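Local coordinates for protein ORF 37 (Human herpesvirus 8 type M, PDB 3FHD) that cuts double-stranded and single-stranded DNA as a metal-dependent endonuclease and exonuclease, helping to process branched viral DNA into packaged unit-length genomes, at residues A30-S34 with F62-V68; I77-P82 with I493-Y499. One frame throughout, in Å; residues are numbered along the deposited sequence.

Contact 1 of 2, residues A30-S34 with F62-V68; sequences ADLFS and FLKHAKV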
loop_
_atom_site.group_PDB
_atom_site.type_symbol
_atom_site.label_atom_id
_atom_site.label_comp_id
_atom_site.label_asym_id
_atom_site.label_seq_id
_atom_site.Cartn_x
_atom_site.Cartn_y
_atom_site.Cartn_z
ATOM N N ALA A 30 19.353 -3.684 -19.741
ATOM C CA ALA A 30 19.529 -5.086 -19.404
ATOM C C ALA A 30 18.588 -5.890 -20.271
ATOM O O ALA A 30 17.583 -5.379 -20.769
ATOM C CB ALA A 30 19.242 -5.340 -17.928
ATOM N N ASP A 31 18.924 -7.153 -20.459
ATOM C CA ASP A 31 18.120 -7.994 -21.304
ATOM C C ASP A 31 17.510 -9.098 -20.454
ATOM O O ASP A 31 18.221 -10.000 -20.010
ATOM C CB ASP A 31 18.984 -8.555 -22.443
ATOM C CG ASP A 31 18.163 -9.214 -23.554
ATOM O OD1 ASP A 31 16.916 -9.232 -23.477
ATOM O OD2 ASP A 31 18.784 -9.725 -24.512
ATOM N N LEU A 32 16.193 -9.028 -20.233
ATOM C CA LEU A 32 15.491 -10.125 -19.564
ATOM C C LEU A 32 15.627 -11.421 -20.355
ATOM O O LEU A 32 15.449 -12.501 -19.817
ATOM C CB LEU A 32 14.000 -9.801 -19.321
ATOM C CG LEU A 32 13.603 -8.910 -18.130
ATOM C CD1 LEU A 32 12.086 -8.721 -18.043
ATOM C CD2 LEU A 32 14.171 -9.436 -16.822
ATOM N N PHE A 33 15.937 -11.303 -21.641
ATOM C CA PHE A 33 16.082 -12.469 -22.509
ATOM C C PHE A 33 17.532 -12.902 -22.690
ATOM O O PHE A 33 17.804 -13.973 -23.235
ATOM C CB PHE A 33 15.349 -12.235 -23.842
ATOM C CG PHE A 33 13.863 -12.094 -23.670
ATOM C CD1 PHE A 33 13.075 -13.212 -23.454
ATOM C CD2 PHE A 33 13.264 -10.838 -23.672
ATOM C CE1 PHE A 33 11.691 -13.087 -23.262
ATOM C CE2 PHE A 33 11.888 -10.690 -23.486
ATOM C CZ PHE A 33 11.097 -11.817 -23.282
ATOM N N SER A 34 18.461 -12.082 -22.210
ATOM C CA SER A 34 19.878 -12.432 -22.268
ATOM C C SER A 34 20.163 -13.522 -21.246
ATOM O O SER A 34 19.569 -13.541 -20.176
ATOM C CB SER A 34 20.753 -11.218 -21.968
ATOM O OG SER A 34 22.111 -11.614 -21.821
ATOM N N PHE A 62 9.812 -5.250 -20.850
ATOM C CA PHE A 62 9.522 -6.625 -21.264
ATOM C C PHE A 62 8.593 -6.667 -22.529
ATOM O O PHE A 62 8.921 -7.294 -23.536
ATOM C CB PHE A 62 8.939 -7.388 -20.060
ATOM C CG PHE A 62 8.435 -8.766 -20.384
ATOM C CD1 PHE A 62 9.325 -9.821 -20.577
ATOM C CD2 PHE A 62 7.080 -9.006 -20.464
ATOM C CE1 PHE A 62 8.844 -11.105 -20.859
ATOM C CE2 PHE A 62 6.581 -10.286 -20.753
ATOM C CZ PHE A 62 7.466 -11.335 -20.949
ATOM N N LEU A 63 7.451 -5.982 -22.484
ATOM C CA LEU A 63 6.466 -6.060 -23.556
ATOM C C LEU A 63 6.921 -5.346 -24.840
ATOM O O LEU A 63 6.383 -5.598 -25.942
ATOM C CB LEU A 63 5.121 -5.487 -23.078
ATOM C CG LEU A 63 4.431 -6.232 -21.944
ATOM C CD1 LEU A 63 3.122 -5.504 -21.578
ATOM C CD2 LEU A 63 4.197 -7.685 -22.335
ATOM N N LYS A 64 7.922 -4.479 -24.694
ATOM C CA LYS A 64 8.464 -3.672 -25.796
ATOM C C LYS A 64 9.648 -4.378 -26.443
ATOM O O LYS A 64 10.094 -3.969 -27.514
ATOM C CB LYS A 64 8.906 -2.282 -25.298
ATOM C CG LYS A 64 7.742 -1.340 -24.918
ATOM C CD LYS A 64 7.383 -0.448 -26.070
ATOM C CE LYS A 64 5.991 0.181 -25.953
ATOM N NZ LYS A 64 5.992 1.510 -26.662
ATOM N N HIS A 65 10.151 -5.432 -25.797
ATOM C CA HIS A 65 11.352 -6.155 -26.298
ATOM C C HIS A 65 11.080 -6.762 -27.682
ATOM O O HIS A 65 9.953 -7.164 -27.966
ATOM C CB HIS A 65 11.755 -7.247 -25.288
ATOM C CG HIS A 65 13.108 -7.846 -25.538
ATOM N ND1 HIS A 65 13.350 -8.739 -26.563
ATOM C CD2 HIS A 65 14.292 -7.694 -24.891
ATOM C CE1 HIS A 65 14.624 -9.098 -26.549
ATOM N NE2 HIS A 65 15.220 -8.473 -25.549
ATOM N N ALA A 66 12.099 -6.840 -28.536
ATOM C CA ALA A 66 11.955 -7.432 -29.870
ATOM C C ALA A 66 11.343 -8.844 -29.874
ATOM O O ALA A 66 10.530 -9.170 -30.741
ATOM C CB ALA A 66 13.310 -7.421 -30.615
ATOM N N LYS A 67 11.713 -9.666 -28.898
ATOM C CA LYS A 67 11.245 -11.045 -28.826
ATOM C C LYS A 67 9.754 -11.183 -28.458
ATOM O O LYS A 67 9.091 -12.076 -28.973
ATOM C CB LYS A 67 12.152 -11.876 -27.909
ATOM C CG LYS A 67 13.625 -11.961 -28.368
ATOM C CD LYS A 67 14.323 -13.149 -27.692
ATOM C CE LYS A 67 15.738 -13.411 -28.201
ATOM N NZ LYS A 67 16.805 -13.069 -27.196
ATOM N N VAL A 68 9.221 -10.296 -27.610
ATOM C CA VAL A 68 7.763 -10.245 -27.313
ATOM C C VAL A 68 6.987 -9.693 -28.521
ATOM O O VAL A 68 5.907 -10.198 -28.859
ATOM C CB VAL A 68 7.439 -9.414 -26.029
ATOM C CG1 VAL A 68 5.917 -9.326 -25.784
ATOM C CG2 VAL A 68 8.109 -10.019 -24.796
#

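Contact 2 of 2, residues I77-P82 with I493-Y499; sequences IQPSMP and IKWDFSY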
loop_
_atom_site.group_PDB
_atom_site.type_symbol
_atom_site.label_atom_id
_atom_site.label_comp_id
_atom_site.label_asym_id
_atom_site.label_seq_id
_atom_site.Cartn_x
_atom_site.Cartn_y
_atom_site.Cartn_z
ATOM N N ILE A 77 -1.457 -15.604 -31.768
ATOM C CA ILE A 77 -1.114 -15.134 -30.429
ATOM C C ILE A 77 -2.012 -13.977 -29.981
ATOM O O ILE A 77 -1.969 -12.874 -30.537
ATOM C CB ILE A 77 0.404 -14.813 -30.317
ATOM C CG1 ILE A 77 1.257 -16.063 -30.645
ATOM C CG2 ILE A 77 0.757 -14.205 -28.943
ATOM C CD1 ILE A 77 0.991 -17.319 -29.764
ATOM N N GLN A 78 -2.835 -14.254 -28.969
ATOM C CA GLN A 78 -3.689 -13.247 -28.344
ATOM C C GLN A 78 -3.528 -13.296 -26.797
ATOM O O GLN A 78 -4.304 -13.949 -26.093
ATOM C CB GLN A 78 -5.142 -13.445 -28.799
ATOM C CG GLN A 78 -5.315 -13.294 -30.336
ATOM C CD GLN A 78 -6.460 -14.112 -30.939
ATOM O OE1 GLN A 78 -7.243 -14.758 -30.232
ATOM N NE2 GLN A 78 -6.554 -14.085 -32.260
ATOM N N PRO A 79 -2.486 -12.623 -26.274
ATOM C CA PRO A 79 -2.106 -12.706 -24.855
ATOM C C PRO A 79 -3.194 -12.257 -23.868
ATOM O O PRO A 79 -3.912 -11.271 -24.096
ATOM C CB PRO A 79 -0.874 -11.796 -24.767
ATOM C CG PRO A 79 -0.346 -11.762 -26.123
ATOM C CD PRO A 79 -1.562 -11.752 -27.013
ATOM N N SER A 80 -3.298 -13.008 -22.778
ATOM C CA SER A 80 -4.318 -12.831 -21.759
ATOM C C SER A 80 -3.665 -12.421 -20.418
ATOM O O SER A 80 -2.513 -12.780 -20.160
ATOM C CB SER A 80 -5.035 -14.173 -21.589
ATOM O OG SER A 80 -5.967 -14.142 -20.539
ATOM N N MET A 81 -4.399 -11.677 -19.587
ATOM C CA MET A 81 -4.038 -11.468 -18.183
ATOM C C MET A 81 -4.926 -12.336 -17.273
ATOM O O MET A 81 -6.137 -12.469 -17.540
ATOM C CB MET A 81 -4.146 -9.993 -17.804
ATOM C CG MET A 81 -3.219 -9.074 -18.614
ATOM S SD MET A 81 -1.446 -9.146 -18.176
ATOM C CE MET A 81 -1.457 -8.125 -16.695
ATOM N N PRO A 82 -4.350 -12.915 -16.201
ATOM C CA PRO A 82 -3.008 -12.631 -15.671
ATOM C C PRO A 82 -1.825 -13.410 -16.291
ATOM O O PRO A 82 -0.699 -13.250 -15.812
ATOM C CB PRO A 82 -3.167 -13.014 -14.214
ATOM C CG PRO A 82 -4.087 -14.233 -14.283
ATOM C CD PRO A 82 -5.043 -13.945 -15.393
ATOM N N ILE A 493 -0.145 -5.535 -29.520
ATOM C CA ILE A 493 -0.513 -6.744 -28.771
ATOM C C ILE A 493 -2.006 -7.057 -28.904
ATOM O O ILE A 493 -2.865 -6.235 -28.541
ATOM C CB ILE A 493 -0.117 -6.653 -27.232
ATOM C CG1 ILE A 493 1.398 -6.540 -27.045
ATOM C CG2 ILE A 493 -0.629 -7.896 -26.456
ATOM C CD1 ILE A 493 1.870 -6.504 -25.551
ATOM N N LYS A 494 -2.324 -8.256 -29.394
ATOM C CA LYS A 494 -3.717 -8.655 -29.536
ATOM C C LYS A 494 -4.331 -9.135 -28.225
ATOM O O LYS A 494 -4.705 -10.300 -28.105
ATOM C CB LYS A 494 -3.876 -9.707 -30.641
ATOM C CG LYS A 494 -3.497 -9.201 -32.027
ATOM C CD LYS A 494 -3.801 -10.235 -33.123
ATOM C CE LYS A 494 -2.669 -11.261 -33.299
ATOM N NZ LYS A 494 -1.368 -10.638 -33.726
ATOM N N TRP A 495 -4.437 -8.217 -27.256
ATOM C CA TRP A 495 -4.918 -8.518 -25.907
ATOM C C TRP A 495 -6.252 -9.263 -25.965
ATOM O O TRP A 495 -7.165 -8.849 -26.712
ATOM C CB TRP A 495 -5.138 -7.227 -25.105
ATOM C CG TRP A 495 -3.927 -6.384 -24.899
ATOM C CD1 TRP A 495 -3.576 -5.257 -25.588
ATOM C CD2 TRP A 495 -2.919 -6.581 -23.908
ATOM N NE1 TRP A 495 -2.410 -4.727 -25.081
ATOM C CE2 TRP A 495 -1.974 -5.528 -24.055
ATOM C CE3 TRP A 495 -2.723 -7.545 -22.897
ATOM C CZ2 TRP A 495 -0.842 -5.415 -23.246
ATOM C CZ3 TRP A 495 -1.580 -7.432 -22.076
ATOM C CH2 TRP A 495 -0.661 -6.374 -22.257
ATOM N N ASP A 496 -6.344 -10.353 -25.201
ATOM C CA ASP A 496 -7.586 -11.086 -25.004
ATOM C C ASP A 496 -7.977 -10.854 -23.555
ATOM O O ASP A 496 -7.408 -11.460 -22.645
ATOM C CB ASP A 496 -7.407 -12.586 -25.335
ATOM C CG ASP A 496 -8.681 -13.416 -25.096
ATOM O OD1 ASP A 496 -9.521 -13.027 -24.263
ATOM O OD2 ASP A 496 -8.857 -14.469 -25.750
ATOM N N PHE A 497 -8.921 -9.938 -23.335
ATOM C CA PHE A 497 -9.304 -9.557 -21.980
ATOM C C PHE A 497 -10.564 -10.314 -21.468
ATOM O O PHE A 497 -11.131 -9.962 -20.417
ATOM C CB PHE A 497 -9.485 -8.028 -21.881
ATOM C CG PHE A 497 -8.189 -7.232 -21.964
ATOM C CD1 PHE A 497 -7.057 -7.606 -21.227
ATOM C CD2 PHE A 497 -8.124 -6.077 -22.752
ATOM C CE1 PHE A 497 -5.869 -6.847 -21.289
ATOM C CE2 PHE A 497 -6.959 -5.316 -22.820
ATOM C CZ PHE A 497 -5.831 -5.696 -22.090
ATOM N N SER A 498 -10.975 -11.356 -22.207
ATOM C CA SER A 498 -12.036 -12.286 -21.762
ATOM C C SER A 498 -11.877 -12.697 -20.297
ATOM O O SER A 498 -12.798 -12.516 -19.492
ATOM C CB SER A 498 -12.080 -13.549 -22.638
ATOM O OG SER A 498 -12.245 -13.219 -24.007
ATOM N N TYR A 499 -10.705 -13.231 -19.951
ATOM C CA TYR A 499 -10.468 -13.726 -18.592
ATOM C C TYR A 499 -10.480 -12.599 -17.566
ATOM O O TYR A 499 -10.993 -12.765 -16.454
ATOM C CB TYR A 499 -9.155 -14.533 -18.487
ATOM C CG TYR A 499 -9.058 -15.324 -17.193
ATOM C CD1 TYR A 499 -9.619 -16.608 -17.094
ATOM C CD2 TYR A 499 -8.447 -14.783 -16.063
ATOM C CE1 TYR A 499 -9.558 -17.341 -15.897
ATOM C CE2 TYR A 499 -8.376 -15.500 -14.860
ATOM C CZ TYR A 499 -8.931 -16.780 -14.788
ATOM O OH TYR A 499 -8.861 -17.492 -13.612
HETATM O O HOH W 1 -0.497 -10.449 -30.187
HETATM O O HOH W 2 -6.234 -15.487 -26.030
HETATM O O HOH W 3 -7.668 -11.758 -19.676
#

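Contact 1 of 2, residues A30-S34 with F62-V68
F33 lays its side chain against four residues of 62-68, F62, H65, K67 and V68, and nearly every other feature of the contact is arranged round it. One side of the ring meets H65 in a T-shaped stack: its CD2 edge stands over the centre of the imidazole face, with CD2 of F33 3.5 Å from CD2 of H65 and the two planes at 60°. The far end of the ring, CZ, comes to 3.4 Å from CE1 of F62. These two phenyl groups meet rim to rim with planes 19° apart, and CG2 of V68, itself over the centre of the F62 ring, also touches F33 CZ. The exposed K67 runs past F33 in the opposite direction, its NZ 3.8 Å from F33 CB.

Both nitrogens of H65 are in use. With CG anti to the backbone N (chi1 -168°), the imidazole can accept at ND1 from the backbone N of K67, two residues on, at 3.0 Å and almost in the ring plane; this is the N-cap bond of helix 66-72. NE2 makes a weak, bent bond of 2.8 Å to OD1 of D31. That same oxygen accepts from F33 N, closing an Asx turn within the type I turn D31-S34. Behind the aromatic cluster L32 lays CD1 3.9 Å from CD1 of F62, while F91 of helix 83-100 meets F33 from outside the two segments.

H65 therefore ties a helix start to a turn through one ring. ND1, as acceptor from K67 N, probably leaves the proton on NE2, where the nearby D31 carboxylate, through its weak bond, may help polarise the ring.

Contact 2 of 2, residues I77-P82 with I493-Y499
P79 and M81 form the apolar centre against I493, W495 and F497. CG of P79 rests 3.9 Å from CG2 of I493, a methyl that also lies over the middle of one face of the W495 indole; CZ of F497 covers the opposite face nearer its rim. M81 runs side by side with W495, its CG 4.2 Å from CZ3, and the same CG approaches the edge of the F497 ring. Farther along, P82, which follows a cis peptide bond, sets CD 3.6 Å from CD2 of Y499.

The backbones are joined by one direct hydrogen bond, D496 N to P79 O, 2.8 Å long and nearly straight at 173°, although the donor is tilted from the carbonyl plane. CA of W495 adds a CH···O contact to the same oxygen. Waters fill in around this bond: one links I77 O with K494 N, another donates to D496 OD2, and a third donates to both M81 O and D496 O while lying 3.1 Å from S80 OG. D496 is turned with CG anti to its amide nitrogen (chi1 178°), and its OD1 accepts from S498 N, at 3.0 Å, closing an Asx turn, and also from S498 OG. K494 passes I77 O with its CE at 3.3 Å, and its NZ ends on the carbonyls of C72 and Q74.

Helix 66-72 supports P79 and I493 through C72, W482 of helix 468-489 packs on M81 and F497, and R137 of helix 134-147 reaches P82 and Y499, seating the two segments among these helices.

How the contacts relate
Contact 1 closes before contact 2 opens, and their centres lie about 18 Å apart on the same side of the molecule. They nevertheless touch: L63, in the helix 59-64 that carries part of contact 1, packs its CD1 3.9 Å from CH2 of W495 and its CD2 near CD1 of I493. Helix 66-72 starts in contact 1 and leads towards 77-82, after which helix 83-100 begins and packs back on L32 and F62 of contact 1. Contact 1 is local to the N-terminal helices, whereas contact 2 brings the C-terminal segment, 411 residues away, against the helical region that contact 1 helps assemble, away from the magnesium site.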